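Local coordinates for protein dihydroorotase (Saccharomyces cerevisiae S288C, PDB 6L0A) that catalyses the zinc-dependent interconversion of N-carbamoyl-L-aspartate (ureidosuccinate) and dihydroorotate, the third step of de novo pyrimidine biosynthesis, at residues C[119-124]-C[165-170]; C[113-118]-C[138-143]; C[4-9]-C[324-329]; C[286-291]-C[355-360]. All blocks are in the same frame, centred on the assembly; numbering follows the deposited sequence.

Interaction 1 of 4, residues C[119-124]-C[165-170]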
loop_
_atom_site.group_PDB
_atom_site.type_symbol
_atom_site.label_atom_id
_atom_site.label_comp_id
_atom_site.label_asym_id
_atom_site.label_seq_id
_atom_site.Cartn_x
_atom_site.Cartn_y
_atom_site.Cartn_z
ATOM N N ALA C 119 32.899 0.067 2.985
ATOM C CA ALA C 119 33.594 0.671 1.854
ATOM C C ALA C 119 33.510 2.189 1.859
ATOM O O ALA C 119 34.319 2.842 1.194
ATOM C CB ALA C 119 33.032 0.139 0.536
ATOM N N PHE C 120 32.545 2.767 2.575
ATOM C CA PHE C 120 32.418 4.213 2.660
ATOM C C PHE C 120 33.008 4.781 3.941
ATOM O O PHE C 120 32.916 5.986 4.166
ATOM C CB PHE C 120 30.935 4.617 2.511
ATOM C CG PHE C 120 30.375 4.276 1.164
ATOM C CD1 PHE C 120 30.516 5.151 0.097
ATOM C CD2 PHE C 120 29.776 3.043 0.940
ATOM C CE1 PHE C 120 30.040 4.821 -1.153
ATOM C CE2 PHE C 120 29.298 2.708 -0.314
ATOM C CZ PHE C 120 29.427 3.597 -1.361
ATOM N N TYR C 121 33.630 3.954 4.782
ATOM C CA TYR C 121 34.200 4.480 6.020
ATOM C C TYR C 121 35.244 5.574 5.780
ATOM O O TYR C 121 35.278 6.533 6.568
ATOM C CB TYR C 121 34.762 3.325 6.864
ATOM C CG TYR C 121 33.750 2.802 7.867
ATOM C CD1 TYR C 121 32.415 2.646 7.513
ATOM C CD2 TYR C 121 34.123 2.484 9.168
ATOM C CE1 TYR C 121 31.472 2.186 8.427
ATOM C CE2 TYR C 121 33.195 2.021 10.090
ATOM C CZ TYR C 121 31.865 1.875 9.712
ATOM O OH TYR C 121 30.931 1.411 10.617
ATOM N N PRO C 122 36.085 5.517 4.743
ATOM C CA PRO C 122 36.946 6.685 4.463
ATOM C C PRO C 122 36.167 7.967 4.188
ATOM O O PRO C 122 36.612 9.051 4.588
ATOM C CB PRO C 122 37.754 6.229 3.244
ATOM C CG PRO C 122 37.838 4.752 3.401
ATOM C CD PRO C 122 36.477 4.351 3.928
ATOM N N ILE C 123 35.010 7.870 3.523
ATOM C CA ILE C 123 34.158 9.045 3.333
ATOM C C ILE C 123 33.668 9.568 4.675
ATOM O O ILE C 123 33.745 10.769 4.960
ATOM C CB ILE C 123 32.977 8.711 2.405
ATOM C CG1 ILE C 123 33.459 8.173 1.051
ATOM C CG2 ILE C 123 32.065 9.950 2.232
ATOM C CD1 ILE C 123 34.226 9.184 0.224
ATOM N N PHE C 124 33.131 8.677 5.517
ATOM C CA PHE C 124 32.589 9.114 6.803
ATOM C C PHE C 124 33.670 9.720 7.692
ATOM O O PHE C 124 33.399 10.666 8.446
ATOM C CB PHE C 124 31.913 7.944 7.525
ATOM C CG PHE C 124 30.801 7.304 6.743
ATOM C CD1 PHE C 124 30.072 8.034 5.816
ATOM C CD2 PHE C 124 30.484 5.969 6.930
ATOM C CE1 PHE C 124 29.036 7.447 5.097
ATOM C CE2 PHE C 124 29.448 5.364 6.196
ATOM C CZ PHE C 124 28.727 6.108 5.288
ATOM N N LYS C 165 22.914 2.461 14.554
ATOM C CA LYS C 165 23.640 2.431 15.819
ATOM C C LYS C 165 25.120 2.144 15.594
ATOM O O LYS C 165 25.979 2.741 16.252
ATOM C CB LYS C 165 23.015 1.397 16.758
ATOM C CG LYS C 165 21.696 1.850 17.381
ATOM C CD LYS C 165 21.150 0.764 18.304
ATOM C CE LYS C 165 19.660 0.553 18.122
ATOM N NZ LYS C 165 19.167 -0.573 18.977
ATOM N N LYS C 166 25.438 1.253 14.658
ATOM C CA LYS C 166 26.839 0.949 14.379
ATOM C C LYS C 166 27.569 2.162 13.809
ATOM O O LYS C 166 28.722 2.425 14.172
ATOM C CB LYS C 166 26.951 -0.234 13.424
ATOM C CG LYS C 166 28.401 -0.650 13.155
ATOM C CD LYS C 166 28.485 -1.907 12.322
ATOM C CE LYS C 166 29.939 -2.275 12.021
ATOM N NZ LYS C 166 30.835 -1.980 13.183
ATOM N N LEU C 167 26.919 2.915 12.912
ATOM C CA LEU C 167 27.562 4.111 12.366
ATOM C C LEU C 167 27.804 5.146 13.455
ATOM O O LEU C 167 28.860 5.789 13.489
ATOM C CB LEU C 167 26.712 4.716 11.237
ATOM C CG LEU C 167 26.608 3.949 9.918
ATOM C CD1 LEU C 167 25.609 4.648 8.981
ATOM C CD2 LEU C 167 27.971 3.795 9.237
ATOM N N HIS C 168 26.830 5.328 14.350
ATOM C CA HIS C 168 26.978 6.283 15.444
ATOM C C HIS C 168 28.093 5.858 16.396
ATOM O O HIS C 168 28.888 6.692 16.844
ATOM C CB HIS C 168 25.645 6.416 16.174
ATOM C CG HIS C 168 25.702 7.230 17.432
ATOM N ND1 HIS C 168 26.241 8.498 17.480
ATOM C CD2 HIS C 168 25.258 6.961 18.682
ATOM C CE1 HIS C 168 26.135 8.971 18.710
ATOM N NE2 HIS C 168 25.540 8.058 19.458
ATOM N N ASN C 169 28.177 4.561 16.695
ATOM C CA ASN C 169 29.264 4.061 17.534
ATOM C C ASN C 169 30.622 4.263 16.866
ATOM O O ASN C 169 31.571 4.738 17.501
ATOM C CB ASN C 169 29.032 2.584 17.851
ATOM C CG ASN C 169 29.937 2.082 18.960
ATOM O OD1 ASN C 169 29.814 2.492 20.115
ATOM N ND2 ASN C 169 30.866 1.201 18.608
ATOM N N ASP C 170 30.733 3.915 15.576
ATOM C CA ASP C 170 32.019 3.953 14.877
ATOM C C ASP C 170 32.471 5.362 14.518
ATOM O O ASP C 170 33.659 5.561 14.232
ATOM C CB ASP C 170 31.957 3.119 13.599
ATOM C CG ASP C 170 31.935 1.644 13.878
ATOM O OD1 ASP C 170 32.016 1.278 15.069
ATOM O OD2 ASP C 170 31.825 0.856 12.913
#
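Tyr-121 reaches out from the start of helix 121-130 and gives its phenolic hydrogen to Asp-170, with OH lying 2.5 Å from OD2. The oxygen sits at the edge of the phenol, near its plane, while the carboxylate is turned 76° from the ring, so the two flat groups meet nearly at right angles. The same OD2 takes a second bond, 3.0 Å long, from NZ of Lys-166. Tyrosine arrives on the anti side of the carboxylate and lysine on the syn side, so two donors share one oxygen without competing for one direction. Lys-166 stands one helical turn before Asp-170; its chain runs out extended and then bends at the last torsion (chi4 37°), which swings NZ back over the turn.

Beneath this polar bridge, one methyl does the apolar work: CD2 of Leu-167 lies 3.7 Å from CE2 of Phe-124 and 3.9 Å from CE1 of Tyr-121. The carbonyl O of Phe-120 lies above one face of the Phe-124 ring, toward its rim. Further in, Phe-124 touches Leu-134 and Leu-167 touches Leu-136, so both helices lean on barrel strand 133-136, while Phe-171 meets the tyrosine ring edge-to-face. A short phenol bond together with a lysine probably keeps Asp-170 ionised, offsetting the unfavourable potential at the C-terminal end of its helix.

Interaction 2 of 4, residues C[113-118]-C[138-143]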
loop_
_atom_site.group_PDB
_atom_site.type_symbol
_atom_site.label_atom_id
_atom_site.label_comp_id
_atom_site.label_asym_id
_atom_site.label_seq_id
_atom_site.Cartn_x
_atom_site.Cartn_y
_atom_site.Cartn_z
ATOM N N ASP C 113 24.585 -0.326 -0.543
ATOM C CA ASP C 113 24.091 -1.485 0.185
ATOM C C ASP C 113 24.311 -1.233 1.668
ATOM O O ASP C 113 25.461 -1.295 2.127
ATOM C CB ASP C 113 24.823 -2.752 -0.260
ATOM C CG ASP C 113 24.458 -3.978 0.573
ATOM O OD1 ASP C 113 23.480 -3.925 1.356
ATOM O OD2 ASP C 113 25.149 -5.014 0.425
ATOM N N PRO C 114 23.266 -0.943 2.454
ATOM C CA PRO C 114 23.473 -0.631 3.877
ATOM C C PRO C 114 23.895 -1.823 4.718
ATOM O O PRO C 114 24.059 -1.667 5.937
ATOM C CB PRO C 114 22.101 -0.109 4.326
ATOM C CG PRO C 114 21.136 -0.756 3.388
ATOM C CD PRO C 114 21.845 -0.889 2.070
ATOM N N ASN C 115 24.053 -3.007 4.123
ATOM C CA ASN C 115 24.579 -4.146 4.868
ATOM C C ASN C 115 26.097 -4.140 4.922
ATOM O O ASN C 115 26.677 -4.776 5.811
ATOM C CB ASN C 115 24.101 -5.466 4.257
ATOM C CG ASN C 115 22.639 -5.721 4.503
ATOM O OD1 ASN C 115 22.100 -5.378 5.556
ATOM N ND2 ASN C 115 21.979 -6.322 3.524
ATOM N N ASP C 116 26.746 -3.446 3.980
ATOM C CA ASP C 116 28.196 -3.282 3.945
ATOM C C ASP C 116 28.480 -1.797 3.678
ATOM O O ASP C 116 28.674 -1.374 2.532
ATOM C CB ASP C 116 28.822 -4.196 2.894
ATOM C CG ASP C 116 30.308 -4.419 3.124
ATOM O OD1 ASP C 116 31.031 -3.423 3.349
ATOM O OD2 ASP C 116 30.752 -5.588 3.072
ATOM N N PHE C 117 28.468 -1.007 4.755
ATOM C CA PHE C 117 28.860 0.398 4.745
ATOM C C PHE C 117 30.365 0.581 4.855
ATOM O O PHE C 117 30.843 1.720 4.774
ATOM C CB PHE C 117 28.208 1.143 5.911
ATOM C CG PHE C 117 26.867 1.760 5.594
ATOM C CD1 PHE C 117 26.718 2.645 4.544
ATOM C CD2 PHE C 117 25.765 1.482 6.392
ATOM C CE1 PHE C 117 25.480 3.226 4.278
ATOM C CE2 PHE C 117 24.544 2.049 6.137
ATOM C CZ PHE C 117 24.395 2.929 5.080
ATOM N N SER C 118 31.114 -0.511 5.055
ATOM C CA SER C 118 32.538 -0.401 5.361
ATOM C C SER C 118 33.314 0.274 4.239
ATOM O O SER C 118 34.295 0.979 4.505
ATOM C CB SER C 118 33.119 -1.789 5.637
ATOM O OG SER C 118 33.305 -2.491 4.420
ATOM N N GLY C 138 16.995 5.727 6.049
ATOM C CA GLY C 138 17.218 4.512 6.799
ATOM C C GLY C 138 16.248 3.384 6.503
ATOM O O GLY C 138 15.356 3.106 7.311
ATOM N N GLU C 139 16.410 2.723 5.356
ATOM C CA GLU C 139 15.639 1.532 5.022
ATOM C C GLU C 139 16.571 0.491 4.423
ATOM O O GLU C 139 17.379 0.822 3.552
ATOM C CB GLU C 139 14.533 1.843 4.008
ATOM C CG GLU C 139 13.350 2.628 4.555
ATOM C CD GLU C 139 12.181 2.608 3.597
ATOM O OE1 GLU C 139 12.129 3.454 2.686
ATOM O OE2 GLU C 139 11.311 1.733 3.757
ATOM N N LYS C 140 16.441 -0.757 4.864
ATOM C CA LYS C 140 17.155 -1.826 4.189
ATOM C C LYS C 140 16.383 -2.256 2.937
ATOM O O LYS C 140 15.150 -2.310 2.962
ATOM C CB LYS C 140 17.340 -3.018 5.122
ATOM C CG LYS C 140 18.398 -2.825 6.199
ATOM C CD LYS C 140 19.186 -4.123 6.417
ATOM C CE LYS C 140 20.200 -3.969 7.533
ATOM N NZ LYS C 140 20.977 -2.727 7.332
ATOM N N PRO C 141 17.078 -2.527 1.828
ATOM C CA PRO C 141 16.409 -3.085 0.645
ATOM C C PRO C 141 15.679 -4.378 0.966
ATOM O O PRO C 141 16.062 -5.146 1.856
ATOM C CB PRO C 141 17.565 -3.319 -0.341
ATOM C CG PRO C 141 18.606 -2.318 0.067
ATOM C CD PRO C 141 18.505 -2.249 1.577
ATOM N N SER C 142 14.585 -4.600 0.249
ATOM C CA SER C 142 13.742 -5.748 0.536
ATOM C C SER C 142 14.481 -7.036 0.193
ATOM O O SER C 142 15.238 -7.096 -0.788
ATOM C CB SER C 142 12.439 -5.647 -0.241
ATOM O OG SER C 142 11.622 -4.609 0.284
ATOM N N VAL C 143 14.300 -8.055 1.027
ATOM C CA VAL C 143 14.870 -9.374 0.769
ATOM C C VAL C 143 13.853 -10.419 1.194
ATOM O O VAL C 143 13.321 -10.361 2.307
ATOM C CB VAL C 143 16.225 -9.594 1.480
ATOM C CG1 VAL C 143 16.151 -9.151 2.904
ATOM C CG2 VAL C 143 16.638 -11.068 1.405
#
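Pro-114 and Pro-141 reach toward each other tip to tip, and this is the apolar part of the contact: CG of Pro-114 comes to 3.5 Å from CD of Pro-141. Two rigid rings suit a meeting of irregular loops, since each brings a compact apolar surface without needing a regular backbone. Phe-160 of helix 156-170 also borders Pro-114, whose CA lies over one face of the Phe-117 ring, near the rim.

The polar part is electrostatic. OD1 of Asn-115 is 3.1 Å from CE of Lys-140 and 3.4 Å from NZ, but the angle at NZ is too poor for a hydrogen bond; the amide oxygen instead lies against the end of the lysine chain, which should carry part of the positive charge. The carbonyl O of Pro-114 is 3.5 Å from the same NZ. A final bend in the lysine chain (chi4 -48°) turns the ammonium toward the proline.

Segment 113-118 owes its shape to a type I beta turn from Asp-113 to Asp-116, combined with an Asx turn in which Asn-115 N donates to Asp-113 OD1 at 3.0 Å. Segment 138-143 follows barrel strand 133-136 at the C-terminal end, where a TIM barrel carries its active site.

Hydrogen bonds to outside partners tie down this second loop. Glu-139 OE1 is hydrogen-bonded to NE2 of His-137, a zinc ligand, and Ser-142 OG bonds Asp-219 of the second subunit.

Interaction 3 of 4, residues C[4-9]-C[324-329]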
loop_
_atom_site.group_PDB
_atom_site.type_symbol
_atom_site.label_atom_id
_atom_site.label_comp_id
_atom_site.label_asym_id
_atom_site.label_seq_id
_atom_site.Cartn_x
_atom_site.Cartn_y
_atom_site.Cartn_z
ATOM N N GLU C 4 -1.664 35.218 15.543
ATOM C CA GLU C 4 -0.419 35.143 14.794
ATOM C C GLU C 4 0.665 34.499 15.641
ATOM O O GLU C 4 0.660 34.603 16.872
ATOM C CB GLU C 4 0.056 36.523 14.341
ATOM C CG GLU C 4 -0.827 37.182 13.311
ATOM C CD GLU C 4 -0.190 38.425 12.728
ATOM O OE1 GLU C 4 0.690 39.007 13.397
ATOM O OE2 GLU C 4 -0.564 38.818 11.603
ATOM N N ILE C 5 1.598 33.823 14.966
ATOM C CA ILE C 5 2.776 33.244 15.600
ATOM C C ILE C 5 3.994 33.615 14.766
ATOM O O ILE C 5 4.005 33.410 13.546
ATOM C CB ILE C 5 2.673 31.713 15.752
ATOM C CG1 ILE C 5 1.394 31.325 16.503
ATOM C CG2 ILE C 5 3.904 31.173 16.458
ATOM C CD1 ILE C 5 1.317 29.850 16.854
ATOM N N ASP C 6 4.998 34.186 15.416
ATOM C CA ASP C 6 6.225 34.611 14.759
ATOM C C ASP C 6 7.171 33.423 14.786
ATOM O O ASP C 6 7.747 33.095 15.830
ATOM C CB ASP C 6 6.821 35.830 15.466
ATOM C CG ASP C 6 7.984 36.448 14.706
ATOM O OD1 ASP C 6 8.701 35.721 13.978
ATOM O OD2 ASP C 6 8.187 37.674 14.850
ATOM N N LEU C 7 7.318 32.764 13.643
ATOM C CA LEU C 7 8.166 31.583 13.558
ATOM C C LEU C 7 9.601 31.914 13.169
ATOM O O LEU C 7 10.458 31.020 13.184
ATOM C CB LEU C 7 7.564 30.583 12.565
ATOM C CG LEU C 7 6.218 29.992 13.008
ATOM C CD1 LEU C 7 5.608 29.117 11.920
ATOM C CD2 LEU C 7 6.366 29.207 14.302
ATOM N N GLY C 8 9.883 33.166 12.816
ATOM C CA GLY C 8 11.259 33.555 12.547
ATOM C C GLY C 8 11.803 32.929 11.278
ATOM O O GLY C 8 11.144 32.890 10.227
ATOM N N LEU C 9 13.049 32.458 11.366
ATOM C CA LEU C 9 13.741 31.865 10.219
ATOM C C LEU C 9 13.433 30.371 10.226
ATOM O O LEU C 9 14.106 29.579 10.876
ATOM C CB LEU C 9 15.239 32.132 10.289
ATOM C CG LEU C 9 15.621 33.601 10.455
ATOM C CD1 LEU C 9 17.107 33.753 10.731
ATOM C CD2 LEU C 9 15.201 34.397 9.225
ATOM N N LYS C 324 11.028 37.178 8.377
ATOM C CA LYS C 324 10.516 36.246 9.368
ATOM C C LYS C 324 9.205 35.659 8.873
ATOM O O LYS C 324 8.397 36.362 8.263
ATOM C CB LYS C 324 10.297 36.935 10.715
ATOM C CG LYS C 324 11.581 37.294 11.454
ATOM C CD LYS C 324 11.391 38.527 12.335
ATOM C CE LYS C 324 10.642 39.632 11.603
ATOM N NZ LYS C 324 10.570 40.901 12.396
ATOM N N ALA C 325 8.996 34.372 9.126
ATOM C CA ALA C 325 7.773 33.713 8.692
ATOM C C ALA C 325 6.714 33.899 9.772
ATOM O O ALA C 325 6.909 33.493 10.921
ATOM C CB ALA C 325 8.023 32.231 8.393
ATOM N N ILE C 326 5.599 34.520 9.407
ATOM C CA ILE C 326 4.516 34.812 10.342
ATOM C C ILE C 326 3.351 33.885 10.025
ATOM O O ILE C 326 2.767 33.954 8.935
ATOM C CB ILE C 326 4.082 36.285 10.271
ATOM C CG1 ILE C 326 5.295 37.213 10.433
ATOM C CG2 ILE C 326 3.024 36.574 11.328
ATOM C CD1 ILE C 326 5.995 37.080 11.769
ATOM N N LEU C 327 3.015 33.020 10.968
ATOM C CA LEU C 327 1.836 32.178 10.830
ATOM C C LEU C 327 0.624 32.949 11.340
ATOM O O LEU C 327 0.641 33.452 12.466
ATOM C CB LEU C 327 2.017 30.884 11.615
ATOM C CG LEU C 327 1.090 29.720 11.288
ATOM C CD1 LEU C 327 1.605 28.953 10.079
ATOM C CD2 LEU C 327 0.992 28.826 12.501
ATOM N N PHE C 328 -0.421 33.052 10.521
ATOM C CA PHE C 328 -1.623 33.756 10.957
ATOM C C PHE C 328 -2.871 32.938 10.653
ATOM O O PHE C 328 -2.947 32.255 9.625
ATOM C CB PHE C 328 -1.723 35.164 10.337
ATOM C CG PHE C 328 -1.833 35.186 8.837
ATOM C CD1 PHE C 328 -0.731 34.933 8.039
ATOM C CD2 PHE C 328 -3.032 35.509 8.226
ATOM C CE1 PHE C 328 -0.830 34.972 6.657
ATOM C CE2 PHE C 328 -3.132 35.547 6.848
ATOM C CZ PHE C 328 -2.032 35.282 6.065
ATOM N N LYS C 329 -3.849 33.031 11.561
ATOM C CA LYS C 329 -4.996 32.122 11.634
ATOM C C LYS C 329 -6.067 32.530 10.619
ATOM O O LYS C 329 -7.170 32.970 10.955
ATOM C CB LYS C 329 -5.541 32.101 13.059
ATOM C CG LYS C 329 -6.675 31.111 13.345
ATOM C CD LYS C 329 -6.194 29.673 13.398
ATOM C CE LYS C 329 -7.297 28.736 13.901
ATOM N NZ LYS C 329 -7.392 28.696 15.386
#
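Strands 4-8 and 324-328 run antiparallel, their axes 4.5 Å apart at closest approach. Ile-5 and Leu-327 form a hydrogen-bonded pair: Ile-5 N meets Leu-327 O at 2.7 Å and Leu-327 N meets Ile-5 O at 2.8 Å, both in the carbonyl plane. Further on, Leu-7 and Gly-8 together face Ala-325 in a classic beta bulge. Leu-7 N sits almost in line with the C=O of Ala-325, though its N-H is bent away from that line (148° at the hydrogen), and Gly-8 O receives Ala-325 N at 2.8 Å. Glycine suits this place, its phi of 69° being costly for residues with a side chain.

On one face, CD1 of Ile-326 lies 3.6 Å from CG of Asp-6 while its CG2 touches the carboxylate of Glu-4; the aliphatic CG of Glu-4 in turn meets CB of Phe-328 at 3.7 Å. The acid of Glu-4 reaches past these to a salt bridge with Arg-360. Leucines gather toward the helices: CD1 of Leu-7 packs 4.0 Å from CB of Leu-327, and Ile-284 and Leu-300 close over both.

The N-terminal strand thus forms an edge of an antiparallel sheet otherwise built from the C-terminal part of the chain, joining the chain's two ends beside the metallo-dependent hydrolase barrel.

Interaction 4 of 4, residues C[286-291]-C[355-360]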
loop_
_atom_site.group_PDB
_atom_site.type_symbol
_atom_site.label_atom_id
_atom_site.label_comp_id
_atom_site.label_asym_id
_atom_site.label_seq_id
_atom_site.Cartn_x
_atom_site.Cartn_y
_atom_site.Cartn_z
ATOM N N TYR C 286 0.710 22.982 6.955
ATOM C CA TYR C 286 0.440 21.580 7.292
ATOM C C TYR C 286 0.872 21.274 8.717
ATOM O O TYR C 286 0.137 20.649 9.492
ATOM C CB TYR C 286 1.175 20.620 6.342
ATOM C CG TYR C 286 0.742 20.585 4.898
ATOM C CD1 TYR C 286 -0.586 20.348 4.545
ATOM C CD2 TYR C 286 1.671 20.743 3.882
ATOM C CE1 TYR C 286 -0.967 20.303 3.221
ATOM C CE2 TYR C 286 1.307 20.694 2.553
ATOM C CZ TYR C 286 -0.021 20.475 2.228
ATOM O OH TYR C 286 -0.373 20.435 0.913
ATOM N N ILE C 287 2.098 21.665 9.066
ATOM C CA ILE C 287 2.625 21.359 10.388
ATOM C C ILE C 287 1.817 22.080 11.464
ATOM O O ILE C 287 1.554 21.534 12.541
ATOM C CB ILE C 287 4.117 21.727 10.448
ATOM C CG1 ILE C 287 4.896 20.932 9.391
ATOM C CG2 ILE C 287 4.660 21.461 11.829
ATOM C CD1 ILE C 287 4.861 19.430 9.628
ATOM N N ALA C 288 1.425 23.323 11.186
ATOM C CA ALA C 288 0.632 24.087 12.139
ATOM C C ALA C 288 -0.688 23.388 12.428
ATOM O O ALA C 288 -1.175 23.404 13.565
ATOM C CB ALA C 288 0.394 25.494 11.602
ATOM N N GLN C 289 -1.268 22.743 11.416
ATOM C CA GLN C 289 -2.490 21.977 11.633
ATOM C C GLN C 289 -2.292 20.936 12.725
ATOM O O GLN C 289 -3.136 20.781 13.620
ATOM C CB GLN C 289 -2.929 21.317 10.326
ATOM C CG GLN C 289 -4.389 20.874 10.309
ATOM C CD GLN C 289 -5.331 22.033 10.551
ATOM O OE1 GLN C 289 -5.200 23.094 9.931
ATOM N NE2 GLN C 289 -6.290 21.840 11.455
ATOM N N VAL C 290 -1.169 20.222 12.676
ATOM C CA VAL C 290 -0.900 19.163 13.644
ATOM C C VAL C 290 -0.683 19.742 15.033
ATOM O O VAL C 290 -1.229 19.242 16.026
ATOM C CB VAL C 290 0.312 18.334 13.190
ATOM C CG1 VAL C 290 0.651 17.268 14.236
ATOM C CG2 VAL C 290 0.026 17.728 11.828
ATOM N N PHE C 291 0.127 20.798 15.131
ATOM C CA PHE C 291 0.432 21.351 16.444
ATOM C C PHE C 291 -0.799 21.989 17.081
ATOM O O PHE C 291 -0.963 21.927 18.303
ATOM C CB PHE C 291 1.576 22.356 16.329
ATOM C CG PHE C 291 2.946 21.716 16.277
ATOM C CD1 PHE C 291 3.351 20.994 15.161
ATOM C CD2 PHE C 291 3.824 21.840 17.342
ATOM C CE1 PHE C 291 4.612 20.415 15.108
ATOM C CE2 PHE C 291 5.086 21.259 17.301
ATOM C CZ PHE C 291 5.479 20.543 16.173
ATOM N N LEU C 355 -7.162 24.116 5.839
ATOM C CA LEU C 355 -6.079 24.366 6.782
ATOM C C LEU C 355 -6.444 25.585 7.617
ATOM O O LEU C 355 -6.908 26.590 7.074
ATOM C CB LEU C 355 -4.748 24.592 6.055
ATOM C CG LEU C 355 -4.133 23.385 5.337
ATOM C CD1 LEU C 355 -2.839 23.776 4.660
ATOM C CD2 LEU C 355 -3.897 22.273 6.333
ATOM N N SER C 356 -6.242 25.494 8.933
ATOM C CA SER C 356 -6.648 26.572 9.832
ATOM C C SER C 356 -5.724 27.785 9.772
ATOM O O SER C 356 -6.127 28.875 10.197
ATOM C CB SER C 356 -6.711 26.061 11.276
ATOM O OG SER C 356 -7.866 25.268 11.502
ATOM N N TRP C 357 -4.504 27.627 9.259
ATOM C CA TRP C 357 -3.498 28.677 9.294
ATOM C C TRP C 357 -2.991 29.009 7.898
ATOM O O TRP C 357 -3.067 28.202 6.970
ATOM C CB TRP C 357 -2.312 28.269 10.163
ATOM C CG TRP C 357 -2.672 28.003 11.566
ATOM C CD1 TRP C 357 -3.150 26.840 12.080
ATOM C CD2 TRP C 357 -2.580 28.922 12.656
ATOM N NE1 TRP C 357 -3.359 26.972 13.429
ATOM C CE2 TRP C 357 -3.016 28.243 13.808
ATOM C CE3 TRP C 357 -2.170 30.255 12.769
ATOM C CZ2 TRP C 357 -3.061 28.854 15.062
ATOM C CZ3 TRP C 357 -2.210 30.858 14.015
ATOM C CH2 TRP C 357 -2.648 30.158 15.143
ATOM N N SER C 358 -2.458 30.222 7.771
ATOM C CA SER C 358 -1.794 30.697 6.567
ATOM C C SER C 358 -0.436 31.252 6.978
ATOM O O SER C 358 -0.154 31.417 8.168
ATOM C CB SER C 358 -2.629 31.766 5.843
ATOM O OG SER C 358 -3.977 31.338 5.683
ATOM N N VAL C 359 0.418 31.541 6.001
ATOM C CA VAL C 359 1.767 32.019 6.299
ATOM C C VAL C 359 2.094 33.202 5.396
ATOM O O VAL C 359 1.740 33.216 4.212
ATOM C CB VAL C 359 2.827 30.895 6.164
ATOM C CG1 VAL C 359 2.968 30.434 4.723
ATOM C CG2 VAL C 359 4.180 31.353 6.722
ATOM N N ARG C 360 2.747 34.207 5.977
ATOM C CA ARG C 360 3.248 35.373 5.265
ATOM C C ARG C 360 4.617 35.725 5.836
ATOM O O ARG C 360 5.069 35.134 6.824
ATOM C CB ARG C 360 2.282 36.560 5.385
ATOM C CG ARG C 360 2.184 37.123 6.794
ATOM C CD ARG C 360 1.510 38.496 6.806
ATOM N NE ARG C 360 1.775 39.211 8.052
ATOM C CZ ARG C 360 0.983 39.163 9.117
ATOM N NH1 ARG C 360 -0.128 38.440 9.082
ATOM N NH2 ARG C 360 1.297 39.834 10.219
HETATM O O HOH W 1 -3.092 24.929 9.471
#
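The indole of Trp-357 meets Ala-288 through its five-membered ring: the methyl CB is 3.8 Å from CD1 and approaches obliquely, while a water lies at the indole edge, in its plane. The Tyr-286 ring is likewise touched at a slant, by Leu-355, whose CD1 comes to 4.1 Å from the tyrosine CD1. Phe-349 meets this phenol edge-to-face and also accepts the bond of its OH through the backbone O. Alanine fits because a single methyl lets the helix come close beside the broad tryptophan.

The third flat group, the amide of Gln-289, carries the polar link. Its OE1 accepts from Ser-356 N at 2.8 Å, the donor lying in the amide carbonyl plane and the N-H...O angle being 173°. The same oxygen accepts from the water, again at 2.8 Å, and that water takes a weak bond from Trp-357 N. Gln-289 gets there by folding: its chi2 of 59° bends the chain so that the amide turns to the loop, and NE2 is held by Glu-293, which helps fix the amide's orientation. Two successive backbone N-H groups at the break in strand 354-362 are thereby served by one glutamine oxygen, directly and through water. Ser-356 brings little bulk to this junction; its CB is 3.6 Å from OE1.

Helix 283-293 therefore lies against the break in strand 354-362. Leu-327 of neighbouring strand 324-328 packs on both Ala-288 and Trp-357, while Ile-287 turns to helix 300-312.

In the fold
Interactions 1 and 2 lie on one side of the chain's centre, interactions 3 and 4 on the other, with about 38 Å between the centres of 1 and 4. Phe-117 joins the first pair by packing on Leu-167 and Phe-124; both belong to the barrel, interaction 1 between its outer helices and interaction 2 in loops nearer the zinc site. Interactions 3 and 4 share a sheet, strands 324-328 and 354-362 being neighbours, and Glu-4 bridges to Arg-360. Interaction 4 is buried; the others are partly so. Their chemistry differs accordingly: a phenol-carboxylate bond over aliphatic-aromatic packing in 1, prolines and electrostatics in 2, backbone pairing in 3, and an amide serving a broken strand in 4.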